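PDB 3FID: putative outer membrane protein (LpxR) from Salmonella typhimurium, which removes acyl chains from lipid A in the bacterial outer membrane, acting as a lipopolysaccharide-modifying deacylase. Local coordinates for residues K250-Y255 against T276-T281; L175-G180 against E227-Y232; Y60-A65 against R77-F82. One frame throughout, in Å; residues are numbered along the deposited sequence.

Overall arrangement
All three contacts lie at one end of an antiparallel beta-barrel of the outer membrane. Contacts 1 and 2 sit on neighbouring strands, 251-263 and 215-228, with centres about 11 Å apart. Contact 3 joins strands 49-60 and 80-94 and is the most buried of the three. Contact 2 is the richest in backbone hydrogen bonds and is only partly buried. Contact 1 keeps one backbone bond and adds a threonine hydroxyl and a bridging water. Contact 3 relies on a proline-phenylalanine CH-pi contact and a single bridge. A salt bridge from Glu278 to Arg77 links contacts 1 and 3, while Phe176 of contact 2 meets Phe82 of contact 3.

Contact 1 of 3, residues K250-Y255 against T276-T281; sequences KTVDEY and TSEFRT. With CXE (pentaethylene glycol monodecyl ether), chain L.
The end of a beta-hairpin in the barrel wall is held here, where the start of strand 251-263 runs beside the chain just after strand 266-275. Asp253 and Thr276 carry the contact. Thr276 N donates to Asp253 O at 2.9 Å. In return, Asp253 N donates to Thr276 OG1 at 2.9 Å in a nearly straight bond (174°). A side-chain hydroxyl therefore takes the place of a strand carbonyl. It can do so because OG1 stands between the backbone N and the carbonyl carbon of its own residue (chi1 69°). The methyl CG2 of Thr276 rests on CB of Asp253 at 3.8 Å and also lies at the edge of the Tyr255 ring. One face of that ring is covered by the detergent, with CXE C13 above its rim. The carboxylate of Asp253 forms a salt bridge with Arg225. One residue before Asp253, the methyl CG2 of Val252 meets CG of Glu278 at 4.1 Å. The Glu278 carboxylate is held by Arg77 and Tyr285. Where the backbones part, one water accepts from Thr276 OG1 and donates to Thr251 O and Ser277 O, each at 2.7 Å.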
loop_
_atom_site.group_PDB
_atom_site.type_symbol
_atom_site.label_atom_id
_atom_site.label_comp_id
_atom_site.label_asym_id
_atom_site.label_seq_id
_atom_site.Cartn_x
_atom_site.Cartn_y
_atom_site.Cartn_z
ATOM N N LYS A 250 -8.336 -11.411 12.205
ATOM C CA LYS A 250 -7.595 -10.514 13.066
ATOM C C LYS A 250 -6.089 -10.519 12.813
ATOM O O LYS A 250 -5.416 -9.581 13.201
ATOM C CB LYS A 250 -7.923 -10.809 14.532
ATOM C CG LYS A 250 -9.444 -10.649 14.762
ATOM C CD LYS A 250 -9.736 -9.857 16.004
ATOM C CE LYS A 250 -10.122 -10.747 17.179
ATOM N NZ LYS A 250 -11.549 -11.147 17.127
ATOM N N THR A 251 -5.572 -11.568 12.180
ATOM C CA THR A 251 -4.149 -11.650 11.853
ATOM C C THR A 251 -3.965 -11.666 10.345
ATOM O O THR A 251 -4.513 -12.531 9.633
ATOM C CB THR A 251 -3.481 -12.885 12.514
ATOM O OG1 THR A 251 -3.774 -12.861 13.915
ATOM C CG2 THR A 251 -2.011 -12.822 12.340
ATOM N N VAL A 252 -3.206 -10.674 9.861
ATOM C CA VAL A 252 -3.024 -10.461 8.427
ATOM C C VAL A 252 -1.517 -10.227 8.161
ATOM O O VAL A 252 -0.883 -9.376 8.790
ATOM C CB VAL A 252 -3.901 -9.250 7.912
ATOM C CG1 VAL A 252 -3.537 -8.881 6.463
ATOM C CG2 VAL A 252 -5.393 -9.568 7.992
ATOM N N ASP A 253 -0.959 -10.995 7.237
ATOM C CA ASP A 253 0.446 -10.861 6.849
ATOM C C ASP A 253 0.535 -10.182 5.507
ATOM O O ASP A 253 -0.285 -10.445 4.616
ATOM C CB ASP A 253 1.104 -12.236 6.723
ATOM C CG ASP A 253 1.204 -12.958 8.045
ATOM O OD1 ASP A 253 1.116 -12.295 9.092
ATOM O OD2 ASP A 253 1.371 -14.196 8.019
ATOM N N GLU A 254 1.537 -9.317 5.359
ATOM C CA GLU A 254 1.816 -8.646 4.081
ATOM C C GLU A 254 3.263 -8.888 3.637
ATOM O O GLU A 254 4.216 -8.601 4.392
ATOM C CB GLU A 254 1.551 -7.141 4.174
ATOM C CG GLU A 254 1.831 -6.384 2.827
ATOM C CD GLU A 254 1.431 -4.935 2.882
ATOM O OE1 GLU A 254 0.320 -4.660 3.347
ATOM O OE2 GLU A 254 2.209 -4.071 2.418
ATOM N N TYR A 255 3.420 -9.412 2.427
ATOM C CA TYR A 255 4.733 -9.696 1.844
ATOM C C TYR A 255 5.017 -8.693 0.742
ATOM O O TYR A 255 4.120 -8.351 -0.031
ATOM C CB TYR A 255 4.724 -11.095 1.222
ATOM C CG TYR A 255 4.596 -12.180 2.244
ATOM C CD1 TYR A 255 5.736 -12.832 2.715
ATOM C CD2 TYR A 255 3.337 -12.575 2.748
ATOM C CE1 TYR A 255 5.649 -13.846 3.646
ATOM C CE2 TYR A 255 3.240 -13.599 3.693
ATOM C CZ TYR A 255 4.406 -14.215 4.143
ATOM O OH TYR A 255 4.377 -15.220 5.096
ATOM N N THR A 276 -2.331 -11.641 3.025
ATOM C CA THR A 276 -3.076 -12.861 3.374
ATOM C C THR A 276 -4.555 -12.567 3.662
ATOM O O THR A 276 -4.926 -11.435 3.952
ATOM C CB THR A 276 -2.423 -13.709 4.500
ATOM O OG1 THR A 276 -2.500 -13.021 5.753
ATOM C CG2 THR A 276 -0.954 -14.023 4.134
ATOM N N SER A 277 -5.398 -13.581 3.529
ATOM C CA SER A 277 -6.834 -13.419 3.690
ATOM C C SER A 277 -7.237 -12.425 4.793
ATOM O O SER A 277 -6.954 -12.633 5.977
ATOM C CB SER A 277 -7.497 -14.776 3.980
ATOM O OG SER A 277 -8.910 -14.625 3.960
ATOM N N GLU A 278 -7.962 -11.386 4.417
ATOM C CA GLU A 278 -8.441 -10.399 5.426
ATOM C C GLU A 278 -9.792 -10.707 6.090
ATOM O O GLU A 278 -10.236 -9.980 6.986
ATOM C CB GLU A 278 -8.478 -9.012 4.779
ATOM C CG GLU A 278 -7.060 -8.561 4.393
ATOM C CD GLU A 278 -7.040 -7.108 3.954
ATOM O OE1 GLU A 278 -7.521 -6.829 2.860
ATOM O OE2 GLU A 278 -6.550 -6.254 4.723
ATOM N N PHE A 279 -10.449 -11.770 5.633
ATOM C CA PHE A 279 -11.700 -12.206 6.254
ATOM C C PHE A 279 -11.921 -13.691 6.074
ATOM O O PHE A 279 -11.349 -14.336 5.170
ATOM C CB PHE A 279 -12.916 -11.405 5.757
ATOM C CG PHE A 279 -13.033 -11.334 4.275
ATOM C CD1 PHE A 279 -12.322 -10.361 3.548
ATOM C CD2 PHE A 279 -13.878 -12.206 3.579
ATOM C CE1 PHE A 279 -12.433 -10.293 2.171
ATOM C CE2 PHE A 279 -13.988 -12.132 2.174
ATOM C CZ PHE A 279 -13.275 -11.187 1.485
ATOM N N ARG A 280 -12.757 -14.247 6.944
ATOM C CA ARG A 280 -12.811 -15.708 7.072
ATOM C C ARG A 280 -13.069 -16.412 5.743
ATOM O O ARG A 280 -12.474 -17.464 5.449
ATOM C CB ARG A 280 -13.886 -16.114 8.095
ATOM C CG ARG A 280 -13.612 -15.630 9.481
ATOM C CD ARG A 280 -14.494 -16.375 10.435
ATOM N NE ARG A 280 -14.309 -15.883 11.798
ATOM C CZ ARG A 280 -14.943 -16.396 12.836
ATOM N NH1 ARG A 280 -14.726 -15.905 14.033
ATOM N NH2 ARG A 280 -15.804 -17.395 12.649
ATOM N N THR A 281 -13.998 -15.864 4.971
ATOM C CA THR A 281 -14.423 -16.465 3.702
ATOM C C THR A 281 -13.634 -15.952 2.473
ATOM O O THR A 281 -13.978 -16.264 1.324
ATOM C CB THR A 281 -15.933 -16.280 3.493
ATOM O OG1 THR A 281 -16.262 -14.886 3.601
ATOM C CG2 THR A 281 -16.705 -17.061 4.568
HETATM C C1 CXE L . 12.873 -12.281 8.241
HETATM C C2 CXE L . 13.432 -11.495 7.067
HETATM C C3 CXE L . 12.308 -11.052 6.143
HETATM C C4 CXE L . 12.337 -11.739 4.786
HETATM C C5 CXE L . 10.944 -12.264 4.438
HETATM C C6 CXE L . 10.523 -11.884 3.018
HETATM C C7 CXE L . 9.599 -12.934 2.443
HETATM C C8 CXE L . 9.153 -12.582 1.045
HETATM C C9 CXE L . 9.030 -13.840 0.206
HETATM C C10 CXE L . 7.604 -14.100 -0.277
HETATM O O11 CXE L . 7.423 -15.509 -0.398
HETATM C C12 CXE L . 6.105 -15.923 -0.772
HETATM C C13 CXE L . 5.129 -15.915 0.402
HETATM O O14 CXE L . 5.372 -17.030 1.264
HETATM C C15 CXE L . 4.339 -17.213 2.238
HETATM O O HOH W 1 -4.684 -13.529 7.175
#

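Contact 2 of 3, residues L175-G180 against E227-Y232; sequences LFQYLG and EVDKNY
Leu175 O accepts from Tyr232 N at 2.9 Å, just ahead of the paired strands. CB of Tyr232 packs on the same carbonyl oxygen. Phe176 faces Asn231 in a non-hydrogen-bonded antiparallel pair. Their side chains run side by side, with ring and amide planes 59° apart. Phe176 CE1 comes within 3.3 Å of Asn231 OD1. The hydrogen bond of that oxygen is to Thr233. Gln177 is the centre of the contact. Its N donates to Lys230 O at 3.2 Å. Its O is gripped twice, by Asp229 N at 2.8 Å and by Lys230 N at 3.0 Å. The Lys230 bond lies in the carbonyl plane on a lone pair. CG of Gln177 is turned opposite its backbone N (chi1 -174°), and the chain then bends. The amide thus lies alongside the Asp229 carboxylate, their planes 16° apart. NE2 makes a weak bond to Asp229 OD1 at 2.9 Å. Gln177 OE1 and Lys230 NZ both bond to the backbone of Gly173. Tyr178 pairs with Val228, and its CB lies 3.3 Å from Glu227 O. Its ring makes a cation-pi contact with Arg226, and its hydroxyl bonds to Leu201 N. At Leu179, two backbone bonds with Glu227 restore regular pairing. Two residues, Asp229 and Lys230, thus face the single residue Gln177. This is a classic beta bulge, set between neighbouring antiparallel strands of the barrel wall, with Asn231 as the N-cap of helix 232-235.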
loop_
_atom_site.group_PDB
_atom_site.type_symbol
_atom_site.label_atom_id
_atom_site.label_comp_id
_atom_site.label_asym_id
_atom_site.label_seq_id
_atom_site.Cartn_x
_atom_site.Cartn_y
_atom_site.Cartn_z
ATOM N N LEU A 175 -11.208 4.469 10.861
ATOM C CA LEU A 175 -11.252 3.776 9.581
ATOM C C LEU A 175 -10.430 2.485 9.637
ATOM O O LEU A 175 -10.960 1.412 9.317
ATOM C CB LEU A 175 -10.742 4.685 8.452
ATOM C CG LEU A 175 -11.362 6.076 8.303
ATOM C CD1 LEU A 175 -10.752 6.759 7.138
ATOM C CD2 LEU A 175 -12.854 5.952 8.082
ATOM N N PHE A 176 -9.154 2.596 10.032
ATOM C CA PHE A 176 -8.261 1.434 10.225
ATOM C C PHE A 176 -7.509 1.527 11.547
ATOM O O PHE A 176 -7.048 2.609 11.956
ATOM C CB PHE A 176 -7.196 1.329 9.117
ATOM C CG PHE A 176 -7.752 1.351 7.718
ATOM C CD1 PHE A 176 -8.163 0.164 7.081
ATOM C CD2 PHE A 176 -7.860 2.555 7.036
ATOM C CE1 PHE A 176 -8.664 0.204 5.777
ATOM C CE2 PHE A 176 -8.334 2.602 5.745
ATOM C CZ PHE A 176 -8.743 1.431 5.096
ATOM N N GLN A 177 -7.330 0.375 12.174
ATOM C CA GLN A 177 -6.631 0.305 13.432
ATOM C C GLN A 177 -5.958 -1.053 13.509
ATOM O O GLN A 177 -6.605 -2.081 13.359
ATOM C CB GLN A 177 -7.583 0.552 14.602
ATOM C CG GLN A 177 -6.879 0.642 15.939
ATOM C CD GLN A 177 -7.600 1.599 16.868
ATOM O OE1 GLN A 177 -7.596 2.816 16.663
ATOM N NE2 GLN A 177 -8.271 1.046 17.863
ATOM N N TYR A 178 -4.639 -1.026 13.654
ATOM C CA TYR A 178 -3.839 -2.241 13.780
ATOM C C TYR A 178 -2.477 -1.989 14.411
ATOM O O TYR A 178 -2.024 -0.843 14.513
ATOM C CB TYR A 178 -3.707 -2.977 12.439
ATOM C CG TYR A 178 -2.877 -2.281 11.371
ATOM C CD1 TYR A 178 -3.488 -1.654 10.282
ATOM C CD2 TYR A 178 -1.471 -2.263 11.440
ATOM C CE1 TYR A 178 -2.698 -1.038 9.254
ATOM C CE2 TYR A 178 -0.709 -1.661 10.460
ATOM C CZ TYR A 178 -1.329 -1.052 9.364
ATOM O OH TYR A 178 -0.545 -0.444 8.387
ATOM N N LEU A 179 -1.854 -3.081 14.850
ATOM C CA LEU A 179 -0.487 -3.066 15.355
ATOM C C LEU A 179 0.271 -4.102 14.531
ATOM O O LEU A 179 -0.165 -5.251 14.436
ATOM C CB LEU A 179 -0.441 -3.446 16.845
ATOM C CG LEU A 179 0.982 -3.470 17.442
ATOM C CD1 LEU A 179 1.614 -2.072 17.491
ATOM C CD2 LEU A 179 1.015 -4.139 18.851
ATOM N N GLY A 180 1.361 -3.688 13.901
ATOM C CA GLY A 180 2.132 -4.580 13.046
ATOM C C GLY A 180 3.589 -4.751 13.490
ATOM O O GLY A 180 4.168 -3.877 14.121
ATOM N N GLU A 227 -1.979 -7.238 13.541
ATOM C CA GLU A 227 -3.116 -7.645 14.362
ATOM C C GLU A 227 -4.154 -6.554 14.205
ATOM O O GLU A 227 -3.930 -5.420 14.603
ATOM C CB GLU A 227 -2.693 -7.769 15.816
ATOM C CG GLU A 227 -3.696 -8.480 16.673
ATOM C CD GLU A 227 -3.835 -9.975 16.322
ATOM O OE1 GLU A 227 -4.799 -10.569 16.862
ATOM O OE2 GLU A 227 -3.010 -10.527 15.515
ATOM N N VAL A 228 -5.275 -6.911 13.592
ATOM C CA VAL A 228 -6.204 -5.928 13.049
ATOM C C VAL A 228 -7.373 -5.753 14.034
ATOM O O VAL A 228 -8.040 -6.735 14.415
ATOM C CB VAL A 228 -6.715 -6.372 11.648
ATOM C CG1 VAL A 228 -7.735 -5.354 11.085
ATOM C CG2 VAL A 228 -5.537 -6.539 10.668
ATOM N N ASP A 229 -7.585 -4.511 14.449
ATOM C CA ASP A 229 -8.707 -4.143 15.287
ATOM C C ASP A 229 -9.867 -3.618 14.435
ATOM O O ASP A 229 -11.038 -3.979 14.643
ATOM C CB ASP A 229 -8.280 -3.073 16.306
ATOM C CG ASP A 229 -9.449 -2.614 17.183
ATOM O OD1 ASP A 229 -9.747 -1.395 17.189
ATOM O OD2 ASP A 229 -10.086 -3.482 17.840
ATOM N N LYS A 230 -9.557 -2.750 13.474
ATOM C CA LYS A 230 -10.586 -2.167 12.598
ATOM C C LYS A 230 -10.179 -2.211 11.142
ATOM O O LYS A 230 -9.022 -1.977 10.802
ATOM C CB LYS A 230 -10.842 -0.681 12.914
ATOM C CG LYS A 230 -11.360 -0.374 14.314
ATOM C CD LYS A 230 -11.789 1.119 14.366
ATOM C CE LYS A 230 -12.265 1.540 15.745
ATOM N NZ LYS A 230 -11.241 2.327 16.490
ATOM N N ASN A 231 -11.156 -2.443 10.273
ATOM C CA ASN A 231 -10.971 -2.207 8.841
ATOM C C ASN A 231 -12.364 -1.887 8.304
ATOM O O ASN A 231 -13.147 -2.801 8.034
ATOM C CB ASN A 231 -10.393 -3.440 8.165
ATOM C CG ASN A 231 -10.165 -3.244 6.686
ATOM O OD1 ASN A 231 -10.772 -2.384 6.058
ATOM N ND2 ASN A 231 -9.276 -4.042 6.121
ATOM N N TYR A 232 -12.667 -0.590 8.193
ATOM C CA TYR A 232 -13.996 -0.125 7.741
ATOM C C TYR A 232 -14.372 -0.585 6.320
ATOM O O TYR A 232 -15.555 -0.777 6.029
ATOM C CB TYR A 232 -14.087 1.406 7.881
ATOM C CG TYR A 232 -15.470 1.948 7.581
ATOM C CD1 TYR A 232 -15.738 2.572 6.362
ATOM C CD2 TYR A 232 -16.525 1.780 8.499
ATOM C CE1 TYR A 232 -17.025 3.062 6.055
ATOM C CE2 TYR A 232 -17.819 2.263 8.211
ATOM C CZ TYR A 232 -18.057 2.883 6.980
ATOM O OH TYR A 232 -19.312 3.363 6.687
#

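Contact 3 of 3, residues Y60-A65 against R77-F82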
loop_
_atom_site.group_PDB
_atom_site.type_symbol
_atom_site.label_atom_id
_atom_site.label_comp_id
_atom_site.label_asym_id
_atom_site.label_seq_id
_atom_site.Cartn_x
_atom_site.Cartn_y
_atom_site.Cartn_z
ATOM N N TYR A 60 -11.339 -1.063 -3.655
ATOM C CA TYR A 60 -11.435 -2.439 -3.159
ATOM C C TYR A 60 -12.679 -3.069 -3.758
ATOM O O TYR A 60 -13.658 -2.366 -4.030
ATOM C CB TYR A 60 -11.486 -2.485 -1.614
ATOM C CG TYR A 60 -10.220 -1.867 -1.053
ATOM C CD1 TYR A 60 -9.042 -2.601 -1.012
ATOM C CD2 TYR A 60 -10.186 -0.530 -0.645
ATOM C CE1 TYR A 60 -7.835 -2.031 -0.559
ATOM C CE2 TYR A 60 -8.990 0.050 -0.177
ATOM C CZ TYR A 60 -7.826 -0.714 -0.149
ATOM O OH TYR A 60 -6.630 -0.179 0.292
ATOM N N SER A 61 -12.612 -4.383 -3.971
ATOM C CA SER A 61 -13.551 -5.065 -4.904
ATOM C C SER A 61 -13.876 -6.482 -4.393
ATOM O O SER A 61 -13.021 -7.118 -3.750
ATOM C CB SER A 61 -12.915 -5.148 -6.302
ATOM O OG SER A 61 -13.790 -5.810 -7.236
ATOM N N PRO A 62 -15.115 -6.989 -4.678
ATOM C CA PRO A 62 -15.370 -8.438 -4.557
ATOM C C PRO A 62 -14.496 -9.193 -5.575
ATOM O O PRO A 62 -13.935 -8.575 -6.494
ATOM C CB PRO A 62 -16.855 -8.609 -4.960
ATOM C CG PRO A 62 -17.384 -7.282 -5.277
ATOM C CD PRO A 62 -16.287 -6.237 -5.147
ATOM N N SER A 63 -14.425 -10.507 -5.446
ATOM C CA SER A 63 -13.522 -11.299 -6.279
ATOM C C SER A 63 -14.304 -12.187 -7.230
ATOM O O SER A 63 -15.469 -12.524 -6.952
ATOM C CB SER A 63 -12.579 -12.147 -5.405
ATOM O OG SER A 63 -11.639 -11.328 -4.719
ATOM N N GLY A 64 -13.670 -12.543 -8.343
ATOM C CA GLY A 64 -14.235 -13.483 -9.309
ATOM C C GLY A 64 -15.612 -13.126 -9.852
ATOM O O GLY A 64 -15.853 -12.008 -10.331
ATOM N N ALA A 65 -16.521 -14.089 -9.766
ATOM C CA ALA A 65 -17.857 -13.927 -10.337
ATOM C C ALA A 65 -18.692 -12.925 -9.533
ATOM O O ALA A 65 -19.619 -12.326 -10.085
ATOM C CB ALA A 65 -18.555 -15.281 -10.446
ATOM N N ARG A 77 -16.054 -9.206 0.188
ATOM C CA ARG A 77 -16.070 -7.775 0.437
ATOM C C ARG A 77 -16.982 -7.070 -0.566
ATOM O O ARG A 77 -17.109 -7.476 -1.726
ATOM C CB ARG A 77 -14.641 -7.168 0.472
ATOM C CG ARG A 77 -13.903 -7.197 -0.817
ATOM C CD ARG A 77 -12.371 -7.195 -0.571
ATOM N NE ARG A 77 -11.944 -6.082 0.240
ATOM C CZ ARG A 77 -10.869 -6.070 1.026
ATOM N NH1 ARG A 77 -10.100 -7.151 1.187
ATOM N NH2 ARG A 77 -10.609 -4.980 1.721
ATOM N N ALA A 78 -17.642 -6.019 -0.092
ATOM C CA ALA A 78 -18.384 -5.116 -0.951
ATOM C C ALA A 78 -17.398 -4.240 -1.733
ATOM O O ALA A 78 -16.258 -4.062 -1.287
ATOM C CB ALA A 78 -19.247 -4.216 -0.080
ATOM N N PHE A 79 -17.846 -3.650 -2.846
ATOM C CA PHE A 79 -17.105 -2.539 -3.458
ATOM C C PHE A 79 -16.919 -1.403 -2.421
ATOM O O PHE A 79 -17.838 -1.067 -1.652
ATOM C CB PHE A 79 -17.803 -2.027 -4.733
ATOM C CG PHE A 79 -17.545 -2.877 -5.965
ATOM C CD1 PHE A 79 -16.332 -2.783 -6.665
ATOM C CD2 PHE A 79 -18.512 -3.759 -6.432
ATOM C CE1 PHE A 79 -16.089 -3.580 -7.806
ATOM C CE2 PHE A 79 -18.305 -4.564 -7.581
ATOM C CZ PHE A 79 -17.105 -4.488 -8.273
ATOM N N SER A 80 -15.724 -0.822 -2.380
ATOM C CA SER A 80 -15.474 0.373 -1.565
ATOM C C SER A 80 -14.282 1.173 -2.108
ATOM O O SER A 80 -13.515 0.686 -2.923
ATOM C CB SER A 80 -15.243 0.026 -0.073
ATOM O OG SER A 80 -14.005 -0.662 0.106
ATOM N N ALA A 81 -14.145 2.409 -1.658
ATOM C CA ALA A 81 -12.919 3.160 -1.940
ATOM C C ALA A 81 -12.530 4.041 -0.763
ATOM O O ALA A 81 -13.371 4.445 0.049
ATOM C CB ALA A 81 -13.047 3.988 -3.247
ATOM N N PHE A 82 -11.237 4.307 -0.678
ATOM C CA PHE A 82 -10.646 5.090 0.390
ATOM C C PHE A 82 -9.899 6.242 -0.299
ATOM O O PHE A 82 -8.973 6.009 -1.053
ATOM C CB PHE A 82 -9.685 4.167 1.149
ATOM C CG PHE A 82 -8.868 4.850 2.228
ATOM C CD1 PHE A 82 -9.388 5.899 2.985
ATOM C CD2 PHE A 82 -7.593 4.365 2.519
ATOM C CE1 PHE A 82 -8.644 6.468 4.020
ATOM C CE2 PHE A 82 -6.824 4.939 3.537
ATOM C CZ PHE A 82 -7.358 5.994 4.286
#
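Pro62 and Phe79 meet in a CH-pi contact. The proline CD sits 3.4 Å from the centroid of the phenylalanine ring, only 5° off the ring normal. The two side chains cross at about a right angle. Ser61 OG approaches the same ring obliquely, 3.3 Å from Phe79 CE1. That hydroxyl donates to Pro62 O, which fixes its rotation. CB of Pro62 touches Arg77 O. The aliphatic part of Arg77 runs past the Ser61 carbonyl, with CG 3.1 Å from Ser61 O. Its guanidinium then reaches the Tyr60 ring, where NH2 is 3.9 Å from CD1 and the two planes are 23° apart. CG of Arg77 lies between its backbone N and carbonyl carbon (chi1 66°), and the bend at chi3 brings the end of the chain back toward Tyr60.

Behind these side chains, Tyr60 and Ser80 form a hydrogen-bonded antiparallel pair. Tyr60 N donates to Ser80 O at 2.9 Å, and Ser80 N to Tyr60 O at 3.1 Å. Ser80 OG lies close to CB of Tyr60. Further out, NH1 of Arg77 forms a salt bridge with Asp32, which would steady the guanidinium. Phe79 also meets Trp133, and Phe82 stacks on His84, a zinc ligand. The Tyr60-Ser80 pair joins the end of strand 49-60 to the start of strand 80-94, and Thr233 of helix 232-235 packs against both Tyr60 and Ser80.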